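Long-range contacts in beta-d-glucoside glucohydrolase (Hypocrea jecorina, PDB 3ZZ1), which probably hydrolyses terminal, non-reducing beta-D-glucosyl residues to release beta-D-glucose during cellulose breakdown: residues V352-I357 / N414-S419; S348-G353 / S423-K428; L635-P640 / G691-S696; S585-L590 / A615-D620; L20-L25 / S50-P55. One frame throughout, in Å; residues are numbered along the deposited sequence. Where two conformers were deposited one is given.

Contact 1: V352-I357 / N414-S419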
# COMPACT_ATOMS: atom_id res chain seq x y z
N VAL A 352 22.64 4.21 -19.27
CA VAL A 352 23.22 5.35 -18.57
C VAL A 352 22.54 5.58 -17.22
O VAL A 352 21.31 5.62 -17.14
CB VAL A 352 23.13 6.64 -19.44
CG1 VAL A 352 23.62 7.87 -18.66
CG2 VAL A 352 23.93 6.49 -20.74
N GLY A 353 23.35 5.74 -16.18
CA GLY A 353 22.85 6.05 -14.84
C GLY A 353 23.32 5.06 -13.79
O GLY A 353 23.40 3.86 -14.04
N SER A 354 23.64 5.57 -12.60
CA SER A 354 24.06 4.71 -11.50
C SER A 354 22.96 3.72 -11.11
O SER A 354 23.25 2.63 -10.63
CB SER A 354 24.46 5.54 -10.29
OG SER A 354 23.35 6.26 -9.80
N ALA A 355 21.70 4.12 -11.33
CA ALA A 355 20.53 3.28 -11.01
C ALA A 355 20.34 2.09 -11.96
O ALA A 355 19.44 1.27 -11.77
CB ALA A 355 19.27 4.13 -10.97
N ALA A 356 21.19 2.00 -12.98
CA ALA A 356 21.18 0.86 -13.90
C ALA A 356 21.87 -0.37 -13.31
O ALA A 356 21.51 -1.50 -13.66
CB ALA A 356 21.83 1.25 -15.23
N ILE A 357 22.84 -0.17 -12.42
CA ILE A 357 23.66 -1.27 -11.89
C ILE A 357 23.46 -1.60 -10.41
O ILE A 357 22.82 -0.86 -9.67
CB ILE A 357 25.17 -1.03 -12.15
CG1 ILE A 357 25.66 0.22 -11.41
CG2 ILE A 357 25.46 -0.97 -13.65
CD1 ILE A 357 27.16 0.24 -11.13
N ASN A 414 28.00 3.84 -16.05
CA ASN A 414 27.37 3.39 -14.81
C ASN A 414 27.38 4.36 -13.63
O ASN A 414 27.16 3.96 -12.50
CB ASN A 414 27.93 2.01 -14.39
CG ASN A 414 29.41 2.05 -13.98
OD1 ASN A 414 30.03 1.01 -13.83
ND2 ASN A 414 29.96 3.25 -13.79
N THR A 415 27.64 5.64 -13.91
CA THR A 415 27.52 6.70 -12.91
C THR A 415 26.46 7.70 -13.37
O THR A 415 25.80 7.48 -14.39
CB THR A 415 28.85 7.45 -12.65
OG1 THR A 415 29.18 8.26 -13.78
CG2 THR A 415 30.00 6.49 -12.34
N ASP A 416 26.31 8.79 -12.63
CA ASP A 416 25.40 9.86 -13.02
C ASP A 416 26.14 11.07 -13.60
O ASP A 416 25.61 12.18 -13.64
CB ASP A 416 24.51 10.24 -11.83
CG ASP A 416 23.67 9.07 -11.33
OD1 ASP A 416 23.06 8.36 -12.16
OD2 ASP A 416 23.64 8.85 -10.11
N ASN A 417 27.38 10.83 -14.04
CA ASN A 417 28.16 11.86 -14.72
C ASN A 417 27.53 12.21 -16.07
O ASN A 417 27.35 11.34 -16.92
CB ASN A 417 29.62 11.42 -14.87
CG ASN A 417 30.52 12.54 -15.40
OD1 ASN A 417 30.37 12.99 -16.54
ND2 ASN A 417 31.45 12.99 -14.56
N THR A 418 27.21 13.49 -16.24
CA THR A 418 26.52 13.99 -17.43
C THR A 418 27.35 13.82 -18.70
O THR A 418 26.82 13.48 -19.76
CB THR A 418 26.17 15.48 -17.27
OG1 THR A 418 27.37 16.24 -17.14
CG2 THR A 418 25.28 15.72 -16.04
N SER A 419 28.65 14.07 -18.57
CA SER A 419 29.57 13.99 -19.69
C SER A 419 29.84 12.53 -20.09
O SER A 419 29.94 12.22 -21.28
CB SER A 419 30.88 14.70 -19.36
OG SER A 419 31.74 14.72 -20.48
O HOH W 1 20.87 7.01 -11.72
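Asp416 holds Ser354 by two hydrogen bonds. Ser354 N reaches Asp416 OD1 at 2.9 Å in a nearly straight bond (167°), coming from above the carboxylate plane. Ser354 OG donates to Asp416 OD2 over 2.6 Å, on the syn side of that oxygen. Asp416 CG stands beside its own backbone N (chi1 -60°), and this turns the carboxylate back onto the start of the 3-10 segment 354-356. A water links OD1 to Ala355 N. With an alanine here the carboxylate is gone, and Ser354 N and OG would probably lose their acceptors, leaving the 3-10 turn free to shift. The backbones are also close: Gly353 CA lies 3.3 Å from Thr415 O. At the backbone angles of Gly353 a side chain would press on the preceding carbonyl O.

The other side is looser. Ile357 CD1 rests on Asn414 CB at 3.8 Å, with the two side chains crossing obliquely. Thr415 is exposed, and its OG1 accepts from Asn417 N in an ST turn. Asn417 is the N-cap of helix 418-425, its OD1 taking a weak bond from Ser419 N. The contact joins two loops that leave the C-terminal ends of adjacent parallel strands, 348-352 and 409-413, in the alpha/beta C-terminal domain of family 3.

Contact 2: S348-G353 / S423-K428; sequences SIAVVG and SAARGK
Ala424 CB meets Val352 CG2 at 4.1 Å, where the end of helix 418-425 lies against one face of strand 348-352. That face carries Ser348, Ala350 and Val352. Ile349 and Val351 point away from the helix. The helix belongs to a beta-alpha-beta crossover from strand 409-413 to strand 430-437, and strand 348-352 lies between these two in the alpha/beta sheet of the C-terminal domain.

Ala424 O also lies 3.4 Å from Ala350 CB. Ala425 follows. Its CA sits 3.7 Å from Ala350 CB, so the methyl fits against the helix backbone itself. Arg426 leaves the helical path and points away from the strand. Gly427, at positive phi, helps form the type II turn from Ala425 to Lys428.

Lys428 brings the chain back to the strand. Its CA is 3.3 Å from Ser348 OG, and its CG packs on Ala350 CB at 4.0 Å. The chain then bends at chi2 (-54°) and again at chi4, which carries the ammonium back under the helix end. There NZ donates to Ala424 O at 2.9 Å and to Arg426 O at 2.7 Å. It meets Ala424 O from above the carbonyl plane. Asn473 ND2 binds Ala425 O and Lys428 O.

No hydrogen bond crosses between the segments. The lysine acts across the contact by its methylenes, while its charge is spent on carbonyls of its own segment. The fit to the strand therefore rests on shape.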
# COMPACT_ATOMS: atom_id res chain seq x y z
N SER A 348 22.95 -0.94 -31.57
CA SER A 348 23.59 -0.50 -30.34
C SER A 348 22.63 0.13 -29.33
O SER A 348 21.66 0.80 -29.69
CB SER A 348 24.74 0.47 -30.65
OG SER A 348 24.26 1.62 -31.33
N ILE A 349 22.92 -0.11 -28.05
CA ILE A 349 22.16 0.47 -26.94
C ILE A 349 23.13 1.11 -25.95
O ILE A 349 24.13 0.49 -25.58
CB ILE A 349 21.32 -0.61 -26.20
CG1 ILE A 349 20.13 -1.06 -27.07
CG2 ILE A 349 20.82 -0.09 -24.85
CD1 ILE A 349 19.35 -2.25 -26.52
N ALA A 350 22.84 2.34 -25.54
CA ALA A 350 23.53 2.94 -24.40
C ALA A 350 22.68 2.80 -23.14
O ALA A 350 21.47 3.04 -23.15
CB ALA A 350 23.84 4.40 -24.67
N VAL A 351 23.33 2.40 -22.05
CA VAL A 351 22.68 2.29 -20.75
C VAL A 351 23.40 3.27 -19.83
O VAL A 351 24.61 3.19 -19.65
CB VAL A 351 22.72 0.84 -20.20
CG1 VAL A 351 22.15 0.78 -18.79
CG2 VAL A 351 21.94 -0.10 -21.12
N VAL A 352 22.64 4.21 -19.27
CA VAL A 352 23.22 5.35 -18.57
C VAL A 352 22.54 5.58 -17.22
O VAL A 352 21.31 5.62 -17.14
CB VAL A 352 23.13 6.64 -19.44
CG1 VAL A 352 23.62 7.87 -18.66
CG2 VAL A 352 23.93 6.49 -20.74
N GLY A 353 23.35 5.74 -16.18
CA GLY A 353 22.85 6.05 -14.84
C GLY A 353 23.32 5.06 -13.79
O GLY A 353 23.40 3.86 -14.04
N SER A 423 28.86 10.75 -23.68
CA SER A 423 29.83 9.93 -24.41
C SER A 423 29.29 8.55 -24.72
O SER A 423 29.44 8.05 -25.84
CB SER A 423 31.14 9.81 -23.63
OG SER A 423 31.89 11.00 -23.71
N ALA A 424 28.65 7.93 -23.73
CA ALA A 424 28.05 6.61 -23.89
C ALA A 424 26.91 6.62 -24.92
O ALA A 424 26.81 5.70 -25.73
CB ALA A 424 27.55 6.10 -22.55
N ALA A 425 26.08 7.66 -24.89
CA ALA A 425 24.90 7.74 -25.76
C ALA A 425 25.20 8.16 -27.21
O ALA A 425 24.41 7.86 -28.11
CB ALA A 425 23.86 8.66 -25.15
N ARG A 426 26.32 8.85 -27.42
CA ARG A 426 26.66 9.39 -28.74
C ARG A 426 26.81 8.29 -29.80
O ARG A 426 27.53 7.32 -29.59
CB ARG A 426 27.94 10.24 -28.67
CG ARG A 426 28.04 11.31 -29.76
CD ARG A 426 29.25 12.24 -29.56
NE ARG A 426 29.26 12.88 -28.25
CZ ARG A 426 28.54 13.96 -27.92
NH1 ARG A 426 27.74 14.54 -28.81
NH2 ARG A 426 28.62 14.45 -26.69
N GLY A 427 26.09 8.46 -30.91
CA GLY A 427 26.18 7.54 -32.05
C GLY A 427 25.40 6.24 -31.91
O GLY A 427 25.44 5.39 -32.81
N LYS A 428 24.67 6.08 -30.81
CA LYS A 428 23.89 4.86 -30.57
C LYS A 428 22.46 4.97 -31.09
O LYS A 428 21.91 6.07 -31.18
CB LYS A 428 23.89 4.47 -29.08
CG LYS A 428 25.26 4.51 -28.38
CD LYS A 428 26.32 3.67 -29.10
CE LYS A 428 27.65 3.70 -28.36
NZ LYS A 428 28.20 5.08 -28.24

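Contact 3: L635-P640 / G691-S696; sequences LYITYP and GSFGIS
Two antiparallel strands of the fibronectin type III-like domain pair here, with Tyr636 opposite Ser696 and Thr638 opposite Gly694 as hydrogen-bonded pairs. Tyr636 N donates to Ser696 O at 2.6 Å, and Ser696 N returns a bond to Tyr636 O. Thr638 and Gly694 exchange a similar pair. Between them, Ile637 and Ile695 form a non-hydrogen-bonded pair. At Gly694 a CB would clash with Thr638 CB.

The apolar face carries Ile637 and Ile695, which lie side by side and point the same way. Leu635 CD1 reaches Ile695 CG2 at 3.7 Å. On the polar face one water donates to Tyr636 O and to Thr638 OG1 and also bonds Ser696 OG. Thr638 OG1 is also hydrogen-bonded to Pro648 O.

Past the paired residues the contact becomes aromatic. Phe693 CG stands beside its backbone N (chi1 -74°), which sets the ring against Pro640 and Tyr639. Pro640 CD sits 3.5 Å from the centroid of the Phe693 ring, almost on its normal, in a CH-pi contact. The same ring turns its edge to the face of Tyr639 in a T-shaped stack, planes at 64°, with CE2 3.8 Å from Tyr639 CG. Ile637 CG2 touches the ring at its edge, 3.7 Å from Phe693 CD2. Tyr639 OH is bonded to Ser677 O and Arg652 NH2. An alanine here removes the ring, and is likely to open a gap beneath Pro640 and leave the Tyr639 face without its partner. Strand pairing with one apolar face turned toward a second sheet is typical of an immunoglobulin-like beta-sandwich.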
# COMPACT_ATOMS: atom_id res chain seq x y z
N LEU A 635 -14.12 2.11 -13.18
CA LEU A 635 -15.43 2.71 -12.95
C LEU A 635 -15.30 3.90 -12.01
O LEU A 635 -14.71 3.79 -10.93
CB LEU A 635 -16.41 1.68 -12.37
CG LEU A 635 -17.73 2.16 -11.76
CD1 LEU A 635 -18.65 2.77 -12.80
CD2 LEU A 635 -18.45 1.04 -11.03
N TYR A 636 -15.84 5.04 -12.44
CA TYR A 636 -15.90 6.24 -11.60
C TYR A 636 -17.35 6.66 -11.40
O TYR A 636 -18.13 6.72 -12.36
CB TYR A 636 -15.05 7.38 -12.18
CG TYR A 636 -13.56 7.08 -12.17
CD1 TYR A 636 -12.77 7.42 -11.08
CD2 TYR A 636 -12.95 6.44 -13.25
CE1 TYR A 636 -11.40 7.14 -11.06
CE2 TYR A 636 -11.59 6.16 -13.25
CZ TYR A 636 -10.82 6.51 -12.15
OH TYR A 636 -9.47 6.23 -12.15
N ILE A 637 -17.70 6.93 -10.15
CA ILE A 637 -19.07 7.32 -9.82
C ILE A 637 -19.13 8.79 -9.38
O ILE A 637 -18.27 9.27 -8.63
CB ILE A 637 -19.72 6.36 -8.79
CG1 ILE A 637 -19.75 4.92 -9.33
CG2 ILE A 637 -21.14 6.81 -8.43
CD1 ILE A 637 -20.48 3.91 -8.45
N THR A 638 -20.11 9.50 -9.92
CA THR A 638 -20.45 10.86 -9.51
C THR A 638 -21.76 10.78 -8.73
O THR A 638 -22.76 10.28 -9.24
CB THR A 638 -20.61 11.78 -10.76
OG1 THR A 638 -19.36 11.85 -11.45
CG2 THR A 638 -21.07 13.19 -10.37
N TYR A 639 -21.75 11.25 -7.49
CA TYR A 639 -22.94 11.21 -6.63
C TYR A 639 -23.94 12.28 -7.08
O TYR A 639 -23.55 13.25 -7.72
CB TYR A 639 -22.54 11.42 -5.16
CG TYR A 639 -21.97 10.19 -4.47
CD1 TYR A 639 -21.12 9.30 -5.13
CD2 TYR A 639 -22.27 9.92 -3.13
CE1 TYR A 639 -20.60 8.18 -4.49
CE2 TYR A 639 -21.75 8.80 -2.48
CZ TYR A 639 -20.92 7.94 -3.17
OH TYR A 639 -20.41 6.83 -2.54
N PRO A 640 -25.24 12.10 -6.76
CA PRO A 640 -26.20 13.16 -7.06
C PRO A 640 -25.71 14.51 -6.52
O PRO A 640 -25.06 14.55 -5.47
CB PRO A 640 -27.46 12.72 -6.33
CG PRO A 640 -27.35 11.24 -6.24
CD PRO A 640 -25.89 10.94 -6.12
N GLY A 691 -31.48 9.96 -5.97
CA GLY A 691 -31.13 10.71 -7.16
C GLY A 691 -30.38 9.88 -8.19
O GLY A 691 -30.25 8.65 -8.04
N SER A 692 -29.89 10.55 -9.22
CA SER A 692 -29.18 9.92 -10.32
C SER A 692 -27.67 10.02 -10.12
O SER A 692 -27.10 11.12 -10.04
CB SER A 692 -29.59 10.56 -11.65
OG SER A 692 -29.06 9.84 -12.74
N PHE A 693 -27.03 8.86 -10.01
CA PHE A 693 -25.58 8.75 -9.88
C PHE A 693 -24.97 8.70 -11.27
O PHE A 693 -25.40 7.92 -12.12
CB PHE A 693 -25.20 7.46 -9.15
CG PHE A 693 -25.45 7.48 -7.66
CD1 PHE A 693 -26.73 7.32 -7.15
CD2 PHE A 693 -24.39 7.61 -6.78
CE1 PHE A 693 -26.96 7.33 -5.77
CE2 PHE A 693 -24.60 7.61 -5.40
CZ PHE A 693 -25.89 7.47 -4.90
N GLY A 694 -23.95 9.52 -11.50
CA GLY A 694 -23.20 9.47 -12.75
C GLY A 694 -22.33 8.22 -12.81
O GLY A 694 -21.58 7.93 -11.87
N ILE A 695 -22.43 7.48 -13.90
CA ILE A 695 -21.62 6.28 -14.11
C ILE A 695 -20.63 6.54 -15.25
O ILE A 695 -21.04 6.83 -16.37
CB ILE A 695 -22.51 5.04 -14.40
CG1 ILE A 695 -23.49 4.79 -13.24
CG2 ILE A 695 -21.65 3.80 -14.70
CD1 ILE A 695 -22.85 4.58 -11.87
N SER A 696 -19.35 6.47 -14.93
CA SER A 696 -18.29 6.76 -15.89
C SER A 696 -17.27 5.63 -15.95
O SER A 696 -16.65 5.29 -14.94
CB SER A 696 -17.59 8.08 -15.54
OG SER A 696 -18.47 9.18 -15.71
O HOH W 2 -19.01 9.41 -12.76
O HOH W 3 -24.78 12.80 -10.56

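Contact 4: S585-L590 / A615-D620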
# COMPACT_ATOMS: atom_id res chain seq x y z
N SER A 585 -17.44 -0.73 -25.15
CA SER A 585 -18.80 -0.66 -25.68
C SER A 585 -19.79 -1.33 -24.74
O SER A 585 -19.39 -2.04 -23.81
CB SER A 585 -18.87 -1.33 -27.06
OG SER A 585 -18.49 -2.69 -26.98
N ARG A 586 -21.07 -1.09 -24.99
CA ARG A 586 -22.16 -1.83 -24.35
C ARG A 586 -22.17 -1.66 -22.83
O ARG A 586 -22.06 -2.63 -22.09
CB ARG A 586 -22.09 -3.32 -24.74
CG ARG A 586 -21.98 -3.59 -26.26
CD ARG A 586 -23.31 -3.37 -26.97
NE ARG A 586 -23.26 -3.70 -28.39
CZ ARG A 586 -23.13 -2.80 -29.37
NH1 ARG A 586 -23.03 -1.51 -29.09
NH2 ARG A 586 -23.09 -3.20 -30.63
N LEU A 587 -22.29 -0.42 -22.38
CA LEU A 587 -22.39 -0.13 -20.96
C LEU A 587 -23.79 -0.44 -20.44
O LEU A 587 -24.77 0.11 -20.93
CB LEU A 587 -22.01 1.33 -20.67
CG LEU A 587 -22.10 1.88 -19.24
CD1 LEU A 587 -21.37 1.01 -18.24
CD2 LEU A 587 -21.53 3.28 -19.21
N SER A 588 -23.86 -1.32 -19.45
CA SER A 588 -25.13 -1.64 -18.79
C SER A 588 -25.02 -1.48 -17.27
O SER A 588 -23.96 -1.72 -16.69
CB SER A 588 -25.57 -3.06 -19.12
OG SER A 588 -24.87 -4.00 -18.33
N VAL A 589 -26.12 -1.07 -16.65
CA VAL A 589 -26.18 -0.84 -15.21
C VAL A 589 -27.39 -1.58 -14.65
O VAL A 589 -28.52 -1.30 -15.04
CB VAL A 589 -26.30 0.69 -14.87
CG1 VAL A 589 -26.53 0.91 -13.37
CG2 VAL A 589 -25.07 1.46 -15.34
N LEU A 590 -27.13 -2.55 -13.78
CA LEU A 590 -28.19 -3.30 -13.10
C LEU A 590 -28.16 -2.91 -11.63
O LEU A 590 -27.11 -3.01 -10.99
CB LEU A 590 -27.97 -4.81 -13.26
CG LEU A 590 -29.07 -5.79 -12.83
CD1 LEU A 590 -28.96 -7.08 -13.63
CD2 LEU A 590 -29.04 -6.09 -11.33
N ALA A 615 -25.64 -3.35 -6.82
CA ALA A 615 -25.62 -3.03 -8.25
C ALA A 615 -24.46 -3.68 -9.00
O ALA A 615 -23.48 -4.12 -8.39
CB ALA A 615 -25.59 -1.51 -8.45
N THR A 616 -24.58 -3.73 -10.32
CA THR A 616 -23.58 -4.33 -11.20
C THR A 616 -23.45 -3.51 -12.47
O THR A 616 -24.44 -3.26 -13.17
CB THR A 616 -23.95 -5.80 -11.54
OG1 THR A 616 -24.12 -6.55 -10.34
CG2 THR A 616 -22.86 -6.46 -12.39
N VAL A 617 -22.24 -3.05 -12.76
CA VAL A 617 -21.96 -2.31 -13.98
C VAL A 617 -21.04 -3.14 -14.87
O VAL A 617 -20.02 -3.67 -14.41
CB VAL A 617 -21.35 -0.90 -13.68
CG1 VAL A 617 -21.05 -0.15 -14.98
CG2 VAL A 617 -22.29 -0.06 -12.83
N THR A 618 -21.42 -3.25 -16.14
CA THR A 618 -20.72 -4.09 -17.12
C THR A 618 -20.37 -3.30 -18.39
O THR A 618 -21.16 -2.48 -18.86
CB THR A 618 -21.60 -5.31 -17.50
OG1 THR A 618 -21.85 -6.11 -16.33
CG2 THR A 618 -20.93 -6.16 -18.55
N VAL A 619 -19.16 -3.55 -18.91
CA VAL A 619 -18.73 -3.03 -20.21
C VAL A 619 -17.98 -4.12 -20.96
O VAL A 619 -17.42 -5.03 -20.35
CB VAL A 619 -17.78 -1.79 -20.10
CG1 VAL A 619 -18.55 -0.53 -19.79
CG2 VAL A 619 -16.65 -2.02 -19.09
N ASP A 620 -17.97 -4.01 -22.29
CA ASP A 620 -17.17 -4.89 -23.13
C ASP A 620 -15.87 -4.18 -23.50
O ASP A 620 -15.86 -2.97 -23.74
CB ASP A 620 -17.92 -5.26 -24.41
CG ASP A 620 -19.09 -6.18 -24.14
OD1 ASP A 620 -19.19 -6.71 -23.02
OD2 ASP A 620 -19.91 -6.38 -25.07
O HOH W 4 -15.75 -3.34 -26.94
O HOH W 5 -24.50 -4.56 -15.58
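Leu587 CD1 presses on Val617 CG1 at 3.5 Å, a close fit for two methyls, and also touches Val619 CG1 at 3.6 Å. These residues belong to two antiparallel strands of a beta-sandwich, in a three-stranded sheet that faces the sheet containing strands 629-638 and 691-698 of the fibronectin type III-like domain. Leu587 CG lies anti to the backbone N (chi1 177°), and from there CD1 can reach both valines. Further along, Val589 and Val617 lie side by side on the same face, with their CG2 atoms touching.

The backbones set this pattern. Ser588 and Thr618 exchange two hydrogen bonds, and so do Leu590 and Thr616. Leu590 N to Thr616 O is the straightest of these, at 177°. Ser585 and Asp620 form another such pair, but the register slips by one between Ser585 and Ser588. This is a beta bulge, and Arg586 takes positive phi within it. Arg586 CG lies 3.7 Å from Asp620 OD2, yet the guanidinium leads away and its charged atoms do not meet the carboxylate.

Neighbouring strands hold the pair from outside. Strand 664-672 bonds to the far edge of 615-620. On the apolar side, Leu587 packs on Leu706, Val617 on Ile695 and Val619 on Val697, all from the facing sheet.

The other face carries Ser588 and Thr618 and meets solvent. One water there donates to Thr616 O at 2.7 Å. The same water lies 2.8 Å from Ser588 OG and 3.2 Å from Thr618 OG1, bonded to both.

Contact 5: L20-L25 / S50-P55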
# COMPACT_ATOMS: atom_id res chain seq x y z
N LEU A 20 -9.72 -17.80 28.31
CA LEU A 20 -9.67 -16.71 29.29
C LEU A 20 -10.04 -17.15 30.71
O LEU A 20 -9.46 -16.66 31.68
CB LEU A 20 -10.58 -15.55 28.84
CG LEU A 20 -10.71 -14.29 29.70
CD1 LEU A 20 -9.42 -13.47 29.68
CD2 LEU A 20 -11.87 -13.43 29.20
N ALA A 21 -11.00 -18.07 30.82
CA ALA A 21 -11.49 -18.55 32.12
C ALA A 21 -10.45 -19.35 32.91
O ALA A 21 -10.57 -19.50 34.12
CB ALA A 21 -12.76 -19.37 31.93
N LYS A 22 -9.42 -19.83 32.20
CA LYS A 22 -8.36 -20.62 32.82
C LYS A 22 -7.17 -19.75 33.26
O LYS A 22 -6.21 -20.25 33.84
CB LYS A 22 -7.89 -21.72 31.86
CG LYS A 22 -9.00 -22.67 31.43
CD LYS A 22 -8.57 -23.57 30.27
CE LYS A 22 -7.59 -24.64 30.72
NZ LYS A 22 -7.48 -25.72 29.70
N LEU A 23 -7.25 -18.45 33.00
CA LEU A 23 -6.12 -17.55 33.26
C LEU A 23 -6.29 -16.67 34.50
O LEU A 23 -7.41 -16.34 34.89
CB LEU A 23 -5.84 -16.70 32.02
CG LEU A 23 -5.64 -17.42 30.68
CD1 LEU A 23 -5.47 -16.41 29.54
CD2 LEU A 23 -4.47 -18.41 30.71
N ASN A 24 -5.16 -16.31 35.11
CA ASN A 24 -5.14 -15.30 36.18
C ASN A 24 -4.61 -13.97 35.64
O ASN A 24 -4.36 -13.86 34.44
CB ASN A 24 -4.35 -15.79 37.41
CG ASN A 24 -2.86 -15.99 37.13
OD1 ASN A 24 -2.27 -15.31 36.29
ND2 ASN A 24 -2.25 -16.92 37.86
N LEU A 25 -4.46 -12.98 36.51
CA LEU A 25 -4.09 -11.63 36.06
C LEU A 25 -2.70 -11.58 35.41
O LEU A 25 -2.52 -10.91 34.39
CB LEU A 25 -4.22 -10.60 37.19
CG LEU A 25 -3.92 -9.12 36.88
CD1 LEU A 25 -4.74 -8.58 35.70
CD2 LEU A 25 -4.15 -8.26 38.11
N SER A 50 1.28 -20.91 29.27
CA SER A 50 1.33 -22.36 29.11
C SER A 50 0.03 -23.06 29.49
O SER A 50 -0.25 -24.15 28.98
CB SER A 50 2.48 -22.92 29.95
OG SER A 50 2.29 -22.61 31.32
N LYS A 51 -0.74 -22.44 30.37
CA LYS A 51 -2.02 -22.99 30.83
C LYS A 51 -2.98 -23.25 29.68
O LYS A 51 -3.85 -24.12 29.78
CB LYS A 51 -2.68 -22.06 31.85
CG LYS A 51 -2.00 -22.05 33.21
CD LYS A 51 -2.57 -20.94 34.08
CE LYS A 51 -1.59 -20.53 35.16
NZ LYS A 51 -2.18 -19.55 36.09
N ILE A 52 -2.83 -22.50 28.59
CA ILE A 52 -3.65 -22.66 27.39
C ILE A 52 -2.81 -22.93 26.14
O ILE A 52 -3.28 -22.78 25.01
CB ILE A 52 -4.58 -21.44 27.17
CG1 ILE A 52 -3.77 -20.14 27.14
CG2 ILE A 52 -5.66 -21.39 28.25
CD1 ILE A 52 -4.44 -19.03 26.35
N SER A 53 -1.55 -23.34 26.37
CA SER A 53 -0.60 -23.64 25.30
C SER A 53 -0.39 -22.46 24.34
O SER A 53 -0.17 -22.64 23.14
CB SER A 53 -1.00 -24.92 24.54
OG SER A 53 -0.95 -26.05 25.39
N TYR A 54 -0.48 -21.25 24.90
CA TYR A 54 -0.26 -20.03 24.15
C TYR A 54 1.23 -19.69 24.17
O TYR A 54 1.81 -19.51 25.24
CB TYR A 54 -1.08 -18.88 24.75
CG TYR A 54 -1.08 -17.62 23.92
CD1 TYR A 54 -1.71 -17.58 22.67
CD2 TYR A 54 -0.45 -16.47 24.37
CE1 TYR A 54 -1.71 -16.41 21.91
CE2 TYR A 54 -0.45 -15.30 23.61
CZ TYR A 54 -1.07 -15.28 22.38
OH TYR A 54 -1.06 -14.12 21.64
N PRO A 55 1.85 -19.62 22.98
CA PRO A 55 3.29 -19.38 22.92
C PRO A 55 3.59 -17.91 23.17
O PRO A 55 2.66 -17.10 23.29
CB PRO A 55 3.63 -19.74 21.47
CG PRO A 55 2.41 -19.37 20.71
CD PRO A 55 1.25 -19.68 21.64
O HOH W 6 -5.15 -19.50 36.16
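A helix-to-helix turn meets a surface loop of the TIM-barrel-type N-terminal domain here: Leu23 and Lys22, in the bend after helix 8-20, touch Ile52 and Lys51. Residues 20 to 23 form a type I turn, closed by Leu23 N bonding to Leu20 O.

The apolar part is small. Leu23 CD2 lies 4.0 Å from Ile52 CG1, and the two side chains cross at about a right angle. Leu23 CG stands beside its backbone N (chi1 -53°), which brings CD2 over to the isoleucine. Ile52 CG2 is also near this methyl.

The polar part centres on Lys51. Its chain runs extended beyond CG and passes Lys22 O, with CD 3.7 Å away. NZ then reaches the start of helix 25-32, where it forms a salt bridge with Asp27. A water accepts from Lys51 NZ at 3.0 Å and donates to Lys22 O at 2.7 Å, so it ties the lysine to the turn. Asn24 ND2 comes within 3.2 Å of Lys51 NZ, but both are donors and no bond joins them. Asp27 also accepts from Asn24 N, and Asn24 OD1 caps the helix. One carboxylate therefore serves both the helix start and the lysine, and probably offsets the charge of Lys51.

Most of this contact faces solvent. Deeper in, Leu23 packs on Lys28 and Ile31 of helix 25-32. Ser53 and Tyr54 form a G1 beta bulge facing Ala49. Tyr54 touches Ile31 and stacks edge-to-face with Trp296 of helix 282-298. The loop before strand 58-60 thus lies against both helices.

In the fold
From the N terminus, contact 5 comes first. It closes a loop of 24 residues and joins the turn between two helices to the loop before strand 58-60. Contacts 1 and 2 share residues 352-353, with 56 and 69 residues between their segments. The loop of contact 1 lies within that of contact 2, and Ala356 CB touches Val351 CG1. Contact 1 holds the loop leading into helix 418-425; contact 2 packs the end of that helix on the mixed, mostly parallel sheet. Both lie across the chain's centre from contact 5. Contact 4 (24 residues) and contact 3 (50) follow in series. They lie in facing sheets of the last domain, where Ile695 packs on Val617 and Val589.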